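Long-range contacts in RagB/SusD family nutrient uptake outer membrane protein (Bacteroides thetaiotaomicron, PDB 7KV2), which probably binds beta-glucans at the surface of this gut bacterium, as a SusD-family outer-membrane protein serving nutrient uptake: residues A[52-57]-A[148-153]; A[84-89]-A[365-370]; A[301-306]-A[373-378]; A[496-501]-A[508-513]. All blocks are in the same frame, centred on the assembly; numbering follows the deposited sequence.

Contact 1: A[52-57]-A[148-153]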
loop_
_atom_site.group_PDB
_atom_site.type_symbol
_atom_site.label_atom_id
_atom_site.label_comp_id
_atom_site.label_asym_id
_atom_site.label_seq_id
_atom_site.Cartn_x
_atom_site.Cartn_y
_atom_site.Cartn_z
ATOM N N ALA A 52 3.753 -16.474 -12.073
ATOM C CA ALA A 52 3.138 -15.429 -12.919
ATOM C C ALA A 52 1.990 -14.723 -12.175
ATOM O O ALA A 52 1.805 -13.518 -12.417
ATOM C CB ALA A 52 2.663 -16.002 -14.226
ATOM N N ALA A 53 1.230 -15.409 -11.325
ATOM C CA ALA A 53 0.057 -14.835 -10.620
ATOM C C ALA A 53 0.487 -13.722 -9.642
ATOM O O ALA A 53 -0.395 -12.933 -9.247
ATOM C CB ALA A 53 -0.712 -15.878 -9.879
ATOM N N TYR A 54 1.748 -13.742 -9.196
ATOM C CA TYR A 54 2.327 -12.700 -8.303
ATOM C C TYR A 54 2.726 -11.442 -9.084
ATOM O O TYR A 54 2.917 -10.376 -8.446
ATOM C CB TYR A 54 3.568 -13.232 -7.569
ATOM C CG TYR A 54 3.323 -14.203 -6.439
ATOM C CD1 TYR A 54 3.203 -15.565 -6.673
ATOM C CD2 TYR A 54 3.230 -13.774 -5.128
ATOM C CE1 TYR A 54 2.988 -16.459 -5.631
ATOM C CE2 TYR A 54 3.042 -14.660 -4.064
ATOM C CZ TYR A 54 2.927 -16.016 -4.312
ATOM O OH TYR A 54 2.721 -16.893 -3.280
ATOM N N ASP A 55 2.919 -11.502 -10.405
ATOM C CA ASP A 55 3.605 -10.390 -11.109
ATOM C C ASP A 55 2.801 -9.101 -11.010
ATOM O O ASP A 55 3.388 -8.034 -10.851
ATOM C CB ASP A 55 3.920 -10.743 -12.562
ATOM C CG ASP A 55 5.243 -11.454 -12.700
ATOM O OD1 ASP A 55 6.244 -10.965 -12.137
ATOM O OD2 ASP A 55 5.262 -12.513 -13.361
ATOM N N PRO A 56 1.459 -9.111 -11.175
ATOM C CA PRO A 56 0.688 -7.859 -11.148
ATOM C C PRO A 56 0.778 -7.090 -9.811
ATOM O O PRO A 56 0.514 -5.908 -9.793
ATOM C CB PRO A 56 -0.729 -8.342 -11.488
ATOM C CG PRO A 56 -0.461 -9.549 -12.361
ATOM C CD PRO A 56 0.634 -10.268 -11.597
ATOM N N LEU A 57 1.186 -7.757 -8.727
ATOM C CA LEU A 57 1.528 -7.048 -7.456
ATOM C C LEU A 57 2.462 -5.870 -7.740
ATOM O O LEU A 57 2.258 -4.803 -7.085
ATOM C CB LEU A 57 2.190 -7.989 -6.434
ATOM C CG LEU A 57 1.284 -9.046 -5.828
ATOM C CD1 LEU A 57 2.110 -9.984 -4.977
ATOM C CD2 LEU A 57 0.127 -8.450 -5.031
ATOM N N ILE A 148 -5.527 -18.307 -4.352
ATOM C CA ILE A 148 -6.813 -17.797 -3.802
ATOM C C ILE A 148 -6.523 -16.567 -2.915
ATOM O O ILE A 148 -7.277 -15.588 -2.939
ATOM C CB ILE A 148 -7.583 -18.893 -3.048
ATOM C CG1 ILE A 148 -7.961 -20.071 -3.958
ATOM C CG2 ILE A 148 -8.801 -18.273 -2.390
ATOM C CD1 ILE A 148 -8.517 -21.267 -3.177
ATOM N N ALA A 149 -5.433 -16.589 -2.160
ATOM C CA ALA A 149 -5.062 -15.462 -1.285
ATOM C C ALA A 149 -4.683 -14.266 -2.156
ATOM O O ALA A 149 -5.164 -13.164 -1.857
ATOM C CB ALA A 149 -3.926 -15.856 -0.364
ATOM N N LEU A 150 -3.875 -14.466 -3.197
ATOM C CA LEU A 150 -3.553 -13.386 -4.172
ATOM C C LEU A 150 -4.840 -12.871 -4.796
ATOM O O LEU A 150 -4.969 -11.658 -5.018
ATOM C CB LEU A 150 -2.583 -13.878 -5.236
ATOM C CG LEU A 150 -1.128 -14.052 -4.781
ATOM C CD1 LEU A 150 -0.349 -14.776 -5.867
ATOM C CD2 LEU A 150 -0.455 -12.710 -4.475
ATOM N N ARG A 151 -5.790 -13.760 -5.086
ATOM C CA ARG A 151 -7.011 -13.297 -5.775
ATOM C C ARG A 151 -7.770 -12.326 -4.872
ATOM O O ARG A 151 -8.240 -11.332 -5.385
ATOM C CB ARG A 151 -7.902 -14.480 -6.168
ATOM C CG ARG A 151 -9.068 -14.072 -7.048
ATOM C CD ARG A 151 -9.675 -15.291 -7.765
ATOM N NE ARG A 151 -10.280 -16.192 -6.800
ATOM C CZ ARG A 151 -10.553 -17.489 -7.021
ATOM N NH1 ARG A 151 -10.262 -18.054 -8.176
ATOM N NH2 ARG A 151 -11.097 -18.212 -6.070
ATOM N N VAL A 152 -7.878 -12.605 -3.578
ATOM C CA VAL A 152 -8.549 -11.722 -2.584
ATOM C C VAL A 152 -7.751 -10.413 -2.493
ATOM O O VAL A 152 -8.390 -9.340 -2.409
ATOM C CB VAL A 152 -8.714 -12.417 -1.225
ATOM C CG1 VAL A 152 -9.330 -11.487 -0.184
ATOM C CG2 VAL A 152 -9.570 -13.685 -1.341
ATOM N N PHE A 153 -6.422 -10.511 -2.538
ATOM C CA PHE A 153 -5.506 -9.322 -2.460
ATOM C C PHE A 153 -5.806 -8.393 -3.659
ATOM O O PHE A 153 -6.032 -7.181 -3.497
ATOM C CB PHE A 153 -4.040 -9.768 -2.359
ATOM C CG PHE A 153 -3.088 -8.638 -2.010
ATOM C CD1 PHE A 153 -2.658 -7.735 -2.961
ATOM C CD2 PHE A 153 -2.781 -8.373 -0.675
ATOM C CE1 PHE A 153 -1.839 -6.665 -2.621
ATOM C CE2 PHE A 153 -1.993 -7.288 -0.333
ATOM C CZ PHE A 153 -1.511 -6.446 -1.313
#
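Tyr54 lays its ring against Leu150, and its hydroxyl is gripped twice outside the two segments, by Gln146 OE1 and by the backbone N of Val215. These bonds hold the far end of the ring in place. Leu150 CD1 then sits almost exactly over the centre of one face. It is 3.5 Å from the Tyr54 ring centroid and 3° off the ring normal, a well-centred CH-pi contact. The two side chains cross at about a right angle. With an alanine in place of Tyr54, Leu150 CD1 would probably lose the flat surface it rests on, and Val215 N would be left without its hydroxyl partner. The same methyl also touches Ala53, with Leu150 CD1 4.2 Å from Ala53 CB.

The contact joins the stretch from helix 43-53 through a turn into 3-10 segment 55-57 to the middle of helix 137-162. A turn and a 3-10 segment thus pack on a helix, within the all-helical, tetratricopeptide-repeat-related part of the SusD fold. Cys122 of helix 110-130 touches both Ala53 and Leu150.

The other branch of Leu150 faces Leu57, with Leu150 CD2 3.8 Å from Leu57 CD1. Leu57 has CG anti to its carbonyl carbon (chi1 -70°). With chi2 extended (173°), its CD1 meets Leu150 and its CD2 meets Phe153. That second methyl approaches the ring obliquely, Leu57 CD2 lying 3.5 Å from Phe153 CD1. Met219 and Leu223 of helix 217-231 also pack on Phe153. The backbone oxygen of Ala53 accepts a hydrogen bond from Tyr154 OH.

Contact 2: A[84-89]-A[365-370]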
loop_
_atom_site.group_PDB
_atom_site.type_symbol
_atom_site.label_atom_id
_atom_site.label_comp_id
_atom_site.label_asym_id
_atom_site.label_seq_id
_atom_site.Cartn_x
_atom_site.Cartn_y
_atom_site.Cartn_z
ATOM N N GLY A 84 0.950 17.552 -5.812
ATOM C CA GLY A 84 2.159 18.093 -6.443
ATOM C C GLY A 84 2.148 17.972 -7.968
ATOM O O GLY A 84 1.064 17.996 -8.563
ATOM N N GLY A 85 3.338 17.811 -8.559
ATOM C CA GLY A 85 3.543 17.887 -10.016
ATOM C C GLY A 85 3.618 19.327 -10.473
ATOM O O GLY A 85 3.728 20.253 -9.606
ATOM N N ASP A 86 3.617 19.537 -11.779
ATOM C CA ASP A 86 3.758 20.889 -12.368
ATOM C C ASP A 86 2.590 21.756 -11.899
ATOM O O ASP A 86 2.810 22.941 -11.711
ATOM C CB ASP A 86 3.801 20.836 -13.893
ATOM C CG ASP A 86 4.321 22.107 -14.532
ATOM O OD1 ASP A 86 5.356 22.604 -14.047
ATOM O OD2 ASP A 86 3.693 22.570 -15.531
ATOM N N SER A 87 1.383 21.211 -11.834
ATOM C CA SER A 87 0.121 21.966 -11.635
ATOM C C SER A 87 -1.004 21.004 -11.318
ATOM O O SER A 87 -0.797 19.794 -11.424
ATOM C CB SER A 87 -0.229 22.769 -12.877
ATOM O OG SER A 87 -0.765 21.918 -13.914
ATOM N N LYS A 88 -2.212 21.525 -11.102
ATOM C CA LYS A 88 -3.405 20.681 -10.866
ATOM C C LYS A 88 -3.845 19.906 -12.121
ATOM O O LYS A 88 -4.744 19.046 -11.977
ATOM C CB LYS A 88 -4.536 21.537 -10.307
ATOM C CG LYS A 88 -5.134 22.505 -11.308
ATOM C CD LYS A 88 -6.367 23.180 -10.762
ATOM C CE LYS A 88 -6.043 24.130 -9.635
ATOM N NZ LYS A 88 -7.270 24.801 -9.134
ATOM N N THR A 89 -3.198 20.088 -13.270
ATOM C CA THR A 89 -3.468 19.279 -14.495
ATOM C C THR A 89 -2.347 18.260 -14.765
ATOM O O THR A 89 -2.477 17.484 -15.738
ATOM C CB THR A 89 -3.743 20.169 -15.713
ATOM O OG1 THR A 89 -2.557 20.894 -16.023
ATOM C CG2 THR A 89 -4.890 21.125 -15.452
ATOM N N THR A 365 13.929 22.733 -7.815
ATOM C CA THR A 365 12.790 23.370 -8.503
ATOM C C THR A 365 11.487 23.022 -7.778
ATOM O O THR A 365 11.003 21.900 -7.906
ATOM C CB THR A 365 12.805 23.022 -9.995
ATOM O OG1 THR A 365 14.050 23.486 -10.530
ATOM C CG2 THR A 365 11.659 23.687 -10.725
ATOM N N THR A 366 10.983 23.960 -6.977
ATOM C CA THR A 366 9.724 23.777 -6.228
ATOM C C THR A 366 8.611 23.641 -7.265
ATOM O O THR A 366 8.678 24.350 -8.303
ATOM C CB THR A 366 9.473 24.913 -5.219
ATOM O OG1 THR A 366 9.308 26.182 -5.880
ATOM C CG2 THR A 366 10.593 25.023 -4.196
ATOM N N ARG A 367 7.678 22.739 -7.035
ATOM C CA ARG A 367 6.534 22.553 -7.955
ATOM C C ARG A 367 5.243 22.863 -7.202
ATOM O O ARG A 367 5.295 23.471 -6.141
ATOM C CB ARG A 367 6.607 21.152 -8.549
ATOM C CG ARG A 367 7.680 21.015 -9.603
ATOM C CD ARG A 367 7.507 19.718 -10.383
ATOM N NE ARG A 367 7.451 19.980 -11.797
ATOM C CZ ARG A 367 7.204 19.075 -12.708
ATOM N NH1 ARG A 367 6.995 17.823 -12.344
ATOM N NH2 ARG A 367 7.197 19.418 -13.988
ATOM N N TYR A 368 4.109 22.473 -7.756
ATOM C CA TYR A 368 2.800 22.793 -7.180
ATOM C C TYR A 368 2.708 22.171 -5.786
ATOM O O TYR A 368 3.126 21.013 -5.593
ATOM C CB TYR A 368 1.748 22.298 -8.160
ATOM C CG TYR A 368 0.341 22.567 -7.735
ATOM C CD1 TYR A 368 -0.051 23.825 -7.293
ATOM C CD2 TYR A 368 -0.588 21.546 -7.727
ATOM C CE1 TYR A 368 -1.362 24.047 -6.872
ATOM C CE2 TYR A 368 -1.894 21.766 -7.336
ATOM C CZ TYR A 368 -2.277 23.021 -6.901
ATOM O OH TYR A 368 -3.560 23.186 -6.485
ATOM N N GLN A 369 2.199 22.926 -4.821
ATOM C CA GLN A 369 1.970 22.455 -3.432
ATOM C C GLN A 369 3.289 22.113 -2.728
ATOM O O GLN A 369 3.224 21.504 -1.662
ATOM C CB GLN A 369 0.957 21.305 -3.417
ATOM C CG GLN A 369 -0.349 21.688 -4.104
ATOM C CD GLN A 369 -1.316 20.527 -4.244
ATOM O OE1 GLN A 369 -0.915 19.384 -4.544
ATOM N NE2 GLN A 369 -2.608 20.823 -4.130
ATOM N N ASP A 370 4.398 22.709 -3.135
ATOM C CA ASP A 370 5.713 22.506 -2.477
ATOM C C ASP A 370 5.623 22.925 -1.012
ATOM O O ASP A 370 5.008 23.972 -0.713
ATOM C CB ASP A 370 6.830 23.330 -3.117
ATOM C CG ASP A 370 8.180 23.088 -2.440
ATOM O OD1 ASP A 370 8.768 22.008 -2.679
ATOM O OD2 ASP A 370 8.630 23.972 -1.675
HETATM O O HOH W 1 7.889 22.503 -12.817
#
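Arg367 runs along the backbone of Gly85 and Asp86. Its CB starts tight, 3.2 Å from Gly85 O. CG and CD stay beside that carbonyl, with Arg367 CD 3.9 Å from Gly85 O. A bend at chi3 (126°) then lays the guanidinium flat over the same Gly85-Asp86 peptide, with Asp86 N over its centre, 3.7 Å from Arg367 CZ. NE donates to water 1 at the guanidinium edge, with Arg367 NE 2.8 Å from the water oxygen. The water in turn donates to Asp86 OD1. At the tip, Arg367 NH2 makes a long salt bridge to Asp86 OD1, 3.7 Å away, and the carboxylate and guanidinium planes are 46° apart. Outside the segments, NH1 bonds to Trp319 O, NH2 to a buffer molecule probably from the crystallisation liquor, and Tyr306 adds a cation-pi contact.

Two hydrogen bonds close the contact beside this chain. Tyr368 N donates to Gly85 O at 2.9 Å. Gln369 OE1 accepts from Gly84 N, also at 2.9 Å, in the carbonyl plane, and Val83 N bonds to the same oxygen. The Tyr368 ring lies obliquely against Ser87 and Lys88, with Tyr368 CD2 3.7 Å from Ser87 C. Gln369 CG covers one face of it.

Arg367 to Asp370 form a type II beta turn, with Gln369 taking the positive phi (65°) usual at its third position. The turn docks on a glycine-containing loop and so joins two distant parts of the SusD fold.

Contact 3: A[301-306]-A[373-378]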
loop_
_atom_site.group_PDB
_atom_site.type_symbol
_atom_site.label_atom_id
_atom_site.label_comp_id
_atom_site.label_asym_id
_atom_site.label_seq_id
_atom_site.Cartn_x
_atom_site.Cartn_y
_atom_site.Cartn_z
ATOM N N THR A 301 10.971 8.017 -8.000
ATOM C CA THR A 301 11.045 9.056 -9.061
ATOM C C THR A 301 9.818 9.965 -8.900
ATOM O O THR A 301 9.944 11.204 -9.008
ATOM C CB THR A 301 11.134 8.445 -10.464
ATOM O OG1 THR A 301 12.386 7.741 -10.599
ATOM C CG2 THR A 301 11.043 9.530 -11.520
ATOM N N LEU A 302 8.641 9.395 -8.675
ATOM C CA LEU A 302 7.373 10.188 -8.606
ATOM C C LEU A 302 7.442 11.252 -7.509
ATOM O O LEU A 302 7.101 12.415 -7.821
ATOM C CB LEU A 302 6.191 9.258 -8.351
ATOM C CG LEU A 302 5.850 8.361 -9.535
ATOM C CD1 LEU A 302 4.845 7.291 -9.169
ATOM C CD2 LEU A 302 5.320 9.187 -10.690
ATOM N N ILE A 303 8.010 10.949 -6.333
ATOM C CA ILE A 303 7.767 11.757 -5.097
ATOM C C ILE A 303 9.037 12.430 -4.564
ATOM O O ILE A 303 8.958 13.063 -3.519
ATOM C CB ILE A 303 7.117 10.847 -4.047
ATOM C CG1 ILE A 303 8.132 9.797 -3.573
ATOM C CG2 ILE A 303 5.820 10.237 -4.577
ATOM C CD1 ILE A 303 7.717 9.016 -2.357
ATOM N N SER A 304 10.143 12.395 -5.301
ATOM C CA SER A 304 11.389 13.098 -4.913
ATOM C C SER A 304 11.448 14.470 -5.567
ATOM O O SER A 304 10.720 14.747 -6.527
ATOM C CB SER A 304 12.528 12.202 -5.223
ATOM O OG SER A 304 12.392 11.015 -4.425
ATOM N N PRO A 305 12.252 15.390 -5.015
ATOM C CA PRO A 305 12.201 16.799 -5.403
ATOM C C PRO A 305 12.673 16.955 -6.854
ATOM O O PRO A 305 13.599 16.328 -7.316
ATOM C CB PRO A 305 13.147 17.552 -4.480
ATOM C CG PRO A 305 13.555 16.545 -3.435
ATOM C CD PRO A 305 13.229 15.151 -3.944
ATOM N N TYR A 306 11.971 17.821 -7.572
ATOM C CA TYR A 306 12.241 18.101 -8.992
ATOM C C TYR A 306 13.573 18.854 -9.121
ATOM O O TYR A 306 13.777 19.916 -8.447
ATOM C CB TYR A 306 11.059 18.891 -9.555
ATOM C CG TYR A 306 11.000 18.957 -11.066
ATOM C CD1 TYR A 306 10.969 17.817 -11.834
ATOM C CD2 TYR A 306 10.914 20.193 -11.716
ATOM C CE1 TYR A 306 10.857 17.872 -13.218
ATOM C CE2 TYR A 306 10.790 20.263 -13.088
ATOM C CZ TYR A 306 10.740 19.108 -13.833
ATOM O OH TYR A 306 10.620 19.160 -15.183
ATOM N N PHE A 373 9.146 19.661 2.287
ATOM C CA PHE A 373 9.205 18.296 2.856
ATOM C C PHE A 373 8.799 17.284 1.803
ATOM O O PHE A 373 7.776 17.516 1.061
ATOM C CB PHE A 373 8.272 18.128 4.052
ATOM C CG PHE A 373 8.582 19.010 5.244
ATOM C CD1 PHE A 373 9.576 18.663 6.143
ATOM C CD2 PHE A 373 7.845 20.161 5.483
ATOM C CE1 PHE A 373 9.851 19.468 7.238
ATOM C CE2 PHE A 373 8.079 20.929 6.626
ATOM C CZ PHE A 373 9.105 20.598 7.478
ATOM N N PHE A 374 9.499 16.164 1.797
ATOM C CA PHE A 374 9.191 14.996 0.939
ATOM C C PHE A 374 9.119 13.734 1.785
ATOM O O PHE A 374 9.635 13.718 2.923
ATOM C CB PHE A 374 10.188 14.913 -0.232
ATOM C CG PHE A 374 10.165 16.135 -1.120
ATOM C CD1 PHE A 374 10.860 17.279 -0.770
ATOM C CD2 PHE A 374 9.334 16.183 -2.229
ATOM C CE1 PHE A 374 10.767 18.423 -1.541
ATOM C CE2 PHE A 374 9.268 17.326 -3.009
ATOM C CZ PHE A 374 10.004 18.441 -2.674
ATOM N N LEU A 375 8.469 12.707 1.244
ATOM C CA LEU A 375 8.212 11.447 1.984
ATOM C C LEU A 375 9.518 10.650 1.989
ATOM O O LEU A 375 9.863 9.970 0.999
ATOM C CB LEU A 375 7.076 10.675 1.324
ATOM C CG LEU A 375 6.714 9.352 1.994
ATOM C CD1 LEU A 375 6.153 9.581 3.387
ATOM C CD2 LEU A 375 5.700 8.604 1.152
ATOM N N GLU A 376 10.209 10.705 3.119
ATOM C CA GLU A 376 11.520 10.047 3.305
ATOM C C GLU A 376 11.428 8.545 3.113
ATOM O O GLU A 376 12.383 7.974 2.572
ATOM C CB GLU A 376 12.052 10.436 4.685
ATOM C CG GLU A 376 13.387 9.791 5.034
ATOM C CD GLU A 376 14.572 10.134 4.145
ATOM O OE1 GLU A 376 14.416 10.935 3.215
ATOM O OE2 GLU A 376 15.625 9.505 4.326
ATOM N N LYS A 377 10.325 7.899 3.518
ATOM C CA LYS A 377 10.205 6.433 3.479
ATOM C C LYS A 377 10.538 5.889 2.089
ATOM O O LYS A 377 11.121 4.794 2.000
ATOM C CB LYS A 377 8.807 5.978 3.853
ATOM C CG LYS A 377 8.425 6.295 5.283
ATOM C CD LYS A 377 7.016 5.894 5.618
ATOM C CE LYS A 377 6.624 6.279 7.036
ATOM N NZ LYS A 377 5.235 5.886 7.410
ATOM N N TYR A 378 10.098 6.569 1.031
ATOM C CA TYR A 378 10.203 6.089 -0.367
ATOM C C TYR A 378 10.953 7.105 -1.229
ATOM O O TYR A 378 10.830 7.086 -2.464
ATOM C CB TYR A 378 8.820 5.707 -0.906
ATOM C CG TYR A 378 8.254 4.489 -0.208
ATOM C CD1 TYR A 378 8.942 3.278 -0.233
ATOM C CD2 TYR A 378 7.078 4.558 0.525
ATOM C CE1 TYR A 378 8.448 2.171 0.431
ATOM C CE2 TYR A 378 6.559 3.449 1.157
ATOM C CZ TYR A 378 7.241 2.251 1.108
ATOM O OH TYR A 378 6.737 1.142 1.730
HETATM O O HOH W 2 7.342 13.201 -1.311
#
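Ile303, Phe374 and Pro305 bury the most surface here. Ile303, in the stretch of helix 299-303, has its CG1 branch between the backbone N and the carbonyl carbon (chi1 69°). From there Ile303 CD1 reaches across to Tyr378, 3.8 Å from Tyr378 CB. The same methyl touches Leu375, with Ile303 CD1 4.1 Å from Leu375 CD2. Leu72 of helix 70-75 packs on Ile303 as well.

Phe374 turns its ring toward the chain that follows the helix. Pro305 lies over one face, offset toward the rim. Its CG is 3.9 Å from the Phe374 ring centroid and 14° off the normal, a CH-pi contact. Pro305 CB meets the end of the ring, 3.7 Å from Phe374 CZ. Trp344 of strand 343-345, the antiparallel partner of strand 373-375, also touches Pro305. The carbonyl of Ile303 comes obliquely to the same ring, with Ile303 O 3.4 Å from Phe374 CD2.

That carbonyl is satisfied by a water. Water 2 donates to Ile303 O at 2.7 Å and accepts from Leu375 N at 2.8 Å. It thus links the carbonyl of Ile303 to the strand backbone, where direct hydrogen bonds between the two segments are lacking. Tyr378 OH has its partner elsewhere, at Arg401 N.

The chemistry is therefore mostly apolar, with one water carrying the polar link. Tyr378 O is buried without a partner and faces the methyl Ile303 CD1. This is consistent with a joint held mainly by apolar contact, in which the buried oxygen probably carries some cost.

Contact 4: A[496-501]-A[508-513]. With EDO (1,2-ethanediol), chain D.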
loop_
_atom_site.group_PDB
_atom_site.type_symbol
_atom_site.label_atom_id
_atom_site.label_comp_id
_atom_site.label_asym_id
_atom_site.label_seq_id
_atom_site.Cartn_x
_atom_site.Cartn_y
_atom_site.Cartn_z
ATOM N N LEU A 496 -15.025 5.355 -5.843
ATOM C CA LEU A 496 -14.688 6.259 -6.975
ATOM C C LEU A 496 -15.600 5.940 -8.160
ATOM O O LEU A 496 -16.087 4.821 -8.266
ATOM C CB LEU A 496 -13.239 6.059 -7.416
ATOM C CG LEU A 496 -12.197 6.628 -6.436
ATOM C CD1 LEU A 496 -10.834 6.021 -6.737
ATOM C CD2 LEU A 496 -12.150 8.143 -6.556
ATOM N N PRO A 497 -15.772 6.881 -9.102
ATOM C CA PRO A 497 -16.425 6.582 -10.374
ATOM C C PRO A 497 -15.653 5.466 -11.085
ATOM O O PRO A 497 -14.412 5.588 -11.207
ATOM C CB PRO A 497 -16.295 7.855 -11.215
ATOM C CG PRO A 497 -16.046 8.941 -10.201
ATOM C CD PRO A 497 -15.306 8.266 -9.054
ATOM N N ILE A 498 -16.384 4.446 -11.569
ATOM C CA ILE A 498 -15.837 3.412 -12.510
ATOM C C ILE A 498 -15.387 4.093 -13.798
ATOM O O ILE A 498 -16.101 4.951 -14.307
ATOM C CB ILE A 498 -16.880 2.302 -12.714
ATOM C CG1 ILE A 498 -17.202 1.645 -11.374
ATOM C CG2 ILE A 498 -16.412 1.297 -13.761
ATOM C CD1 ILE A 498 -18.433 0.753 -11.375
ATOM N N PRO A 499 -14.195 3.779 -14.374
ATOM C CA PRO A 499 -13.764 4.381 -15.630
ATOM C C PRO A 499 -14.848 4.295 -16.733
ATOM O O PRO A 499 -15.505 3.247 -16.833
ATOM C CB PRO A 499 -12.512 3.573 -16.010
ATOM C CG PRO A 499 -11.936 3.164 -14.655
ATOM C CD PRO A 499 -13.149 2.902 -13.805
ATOM N N GLN A 500 -14.993 5.372 -17.511
ATOM C CA GLN A 500 -16.033 5.484 -18.585
ATOM C C GLN A 500 -15.820 4.358 -19.603
ATOM O O GLN A 500 -16.840 3.758 -20.040
ATOM C CB GLN A 500 -16.009 6.846 -19.280
ATOM C CG GLN A 500 -17.247 7.110 -20.174
ATOM C CD GLN A 500 -18.552 6.986 -19.418
ATOM O OE1 GLN A 500 -18.765 7.596 -18.363
ATOM N NE2 GLN A 500 -19.436 6.147 -19.931
ATOM N N LYS A 501 -14.572 4.054 -19.958
ATOM C CA LYS A 501 -14.265 2.949 -20.905
ATOM C C LYS A 501 -14.835 1.623 -20.389
ATOM O O LYS A 501 -15.313 0.853 -21.239
ATOM C CB LYS A 501 -12.779 2.886 -21.235
ATOM C CG LYS A 501 -12.363 3.974 -22.207
ATOM C CD LYS A 501 -10.890 4.231 -22.276
ATOM C CE LYS A 501 -10.546 5.502 -23.026
ATOM N NZ LYS A 501 -9.108 5.818 -22.860
ATOM N N GLY A 508 -24.330 -1.555 -20.456
ATOM C CA GLY A 508 -25.365 -1.439 -19.411
ATOM C C GLY A 508 -25.238 -2.487 -18.323
ATOM O O GLY A 508 -26.049 -2.423 -17.390
ATOM N N THR A 509 -24.270 -3.405 -18.428
ATOM C CA THR A 509 -23.916 -4.448 -17.413
ATOM C C THR A 509 -23.402 -3.821 -16.104
ATOM O O THR A 509 -23.728 -4.385 -15.037
ATOM C CB THR A 509 -22.847 -5.402 -17.975
ATOM O OG1 THR A 509 -23.534 -6.317 -18.818
ATOM C CG2 THR A 509 -22.063 -6.187 -16.946
ATOM N N LEU A 510 -22.588 -2.751 -16.200
ATOM C CA LEU A 510 -21.922 -2.028 -15.067
ATOM C C LEU A 510 -22.714 -0.767 -14.697
ATOM O O LEU A 510 -22.676 0.154 -15.500
ATOM C CB LEU A 510 -20.516 -1.600 -15.505
ATOM C CG LEU A 510 -19.369 -2.581 -15.280
ATOM C CD1 LEU A 510 -18.050 -1.904 -15.607
ATOM C CD2 LEU A 510 -19.340 -3.106 -13.854
ATOM N N VAL A 511 -23.359 -0.725 -13.522
ATOM C CA VAL A 511 -24.026 0.487 -12.955
ATOM C C VAL A 511 -22.927 1.385 -12.358
ATOM O O VAL A 511 -22.301 0.935 -11.358
ATOM C CB VAL A 511 -25.065 0.159 -11.860
ATOM C CG1 VAL A 511 -25.850 1.402 -11.431
ATOM C CG2 VAL A 511 -26.014 -0.966 -12.263
ATOM N N GLN A 512 -22.777 2.600 -12.897
ATOM C CA GLN A 512 -21.864 3.672 -12.405
ATOM C C GLN A 512 -22.190 4.004 -10.949
ATOM O O GLN A 512 -23.351 3.942 -10.528
ATOM C CB GLN A 512 -21.919 4.907 -13.308
ATOM C CG GLN A 512 -20.910 6.000 -12.952
ATOM C CD GLN A 512 -19.484 5.487 -12.907
ATOM O OE1 GLN A 512 -19.074 4.904 -11.893
ATOM N NE2 GLN A 512 -18.766 5.662 -14.015
ATOM N N ASN A 513 -21.164 4.265 -10.142
ATOM C CA ASN A 513 -21.355 4.657 -8.731
ATOM C C ASN A 513 -21.958 6.062 -8.700
ATOM O O ASN A 513 -21.678 6.823 -9.610
ATOM C CB ASN A 513 -20.019 4.601 -7.980
ATOM C CG ASN A 513 -19.531 3.184 -7.771
ATOM O OD1 ASN A 513 -20.332 2.283 -7.487
ATOM N ND2 ASN A 513 -18.205 2.988 -7.838
HETATM C C1 EDO D . -10.602 6.647 -17.586
HETATM O O1 EDO D . -11.009 7.949 -17.389
HETATM C C2 EDO D . -11.030 6.155 -18.915
HETATM O O2 EDO D . -12.409 5.863 -18.933
HETATM O O HOH W 3 -20.152 6.891 -16.393
#
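Gln512 and Ile498 form the tight part of this contact. The Gln512 amide pairs with both backbone polar groups of Ile498. Gln512 NE2 donates to Ile498 O at 2.8 Å with a straight N-H...O angle of 170°. Gln512 OE1 accepts from Ile498 N at 2.7 Å, in a more bent bond (139°). Both bonds lie in the carbonyl planes and use lone pairs. OE1 takes a second donor, Asn513 N, at 2.8 Å. The bend at chi2 folds the amide back so that one oxygen serves both backbone N-H groups. A leucine in place of Gln512 would probably leave Ile498 N and Asn513 N without their shared acceptor and Ile498 O without its donor.

Asn513 adds a second clasp. Its ND2 donates to Leu496 O at 2.8 Å, lying 29° out of that carbonyl plane. The same amide also binds Trp162 O and Asn164. Apolar packing adds to this: Ile498 CG2 meets Leu510 CD1 at 4.0 Å, and Trp112 and Trp162 also touch Ile498.

The other side is looser and wetter. Water 3 bridges Gln512 NE2 and Gln500 OE1, and Val511 is exposed. Pro499 is the N-cap of helix 500-505. At this helix start, Lys501 N donates to O2 of an ethanediol probably from the crystallisation liquor, 3.0 Å away.

Here the Gln512 amide acts much like a backbone peptide. It bridges the stretches before and after helix 500-505 and, with Asn513 bound to Trp162, holds the C-terminal stretch of the SusD fold to helix 137-162.

Overall arrangement
Contacts 2 and 3 are neighbours, with centres about 13 Å apart. They touch where Thr365 N meets Tyr306 O and where Arg367 packs on the Tyr306 ring. Their segments alternate along the chain, and the loop 365-370 runs on, two residues later, into strand 373-375. Contact 1 lies on the opposite side of the chain's centre from both, its centre about 34 Å from that of contact 2 and 28 Å from that of contact 3. Contact 4 comes last, after the others have closed, its centre about 24 Å from that of contact 1. Helix 137-162 connects these two: its middle serves contact 1, and its end at Trp162 meets contact 4. Contact 2 brings together loops far apart in sequence, consistent with a single compact body.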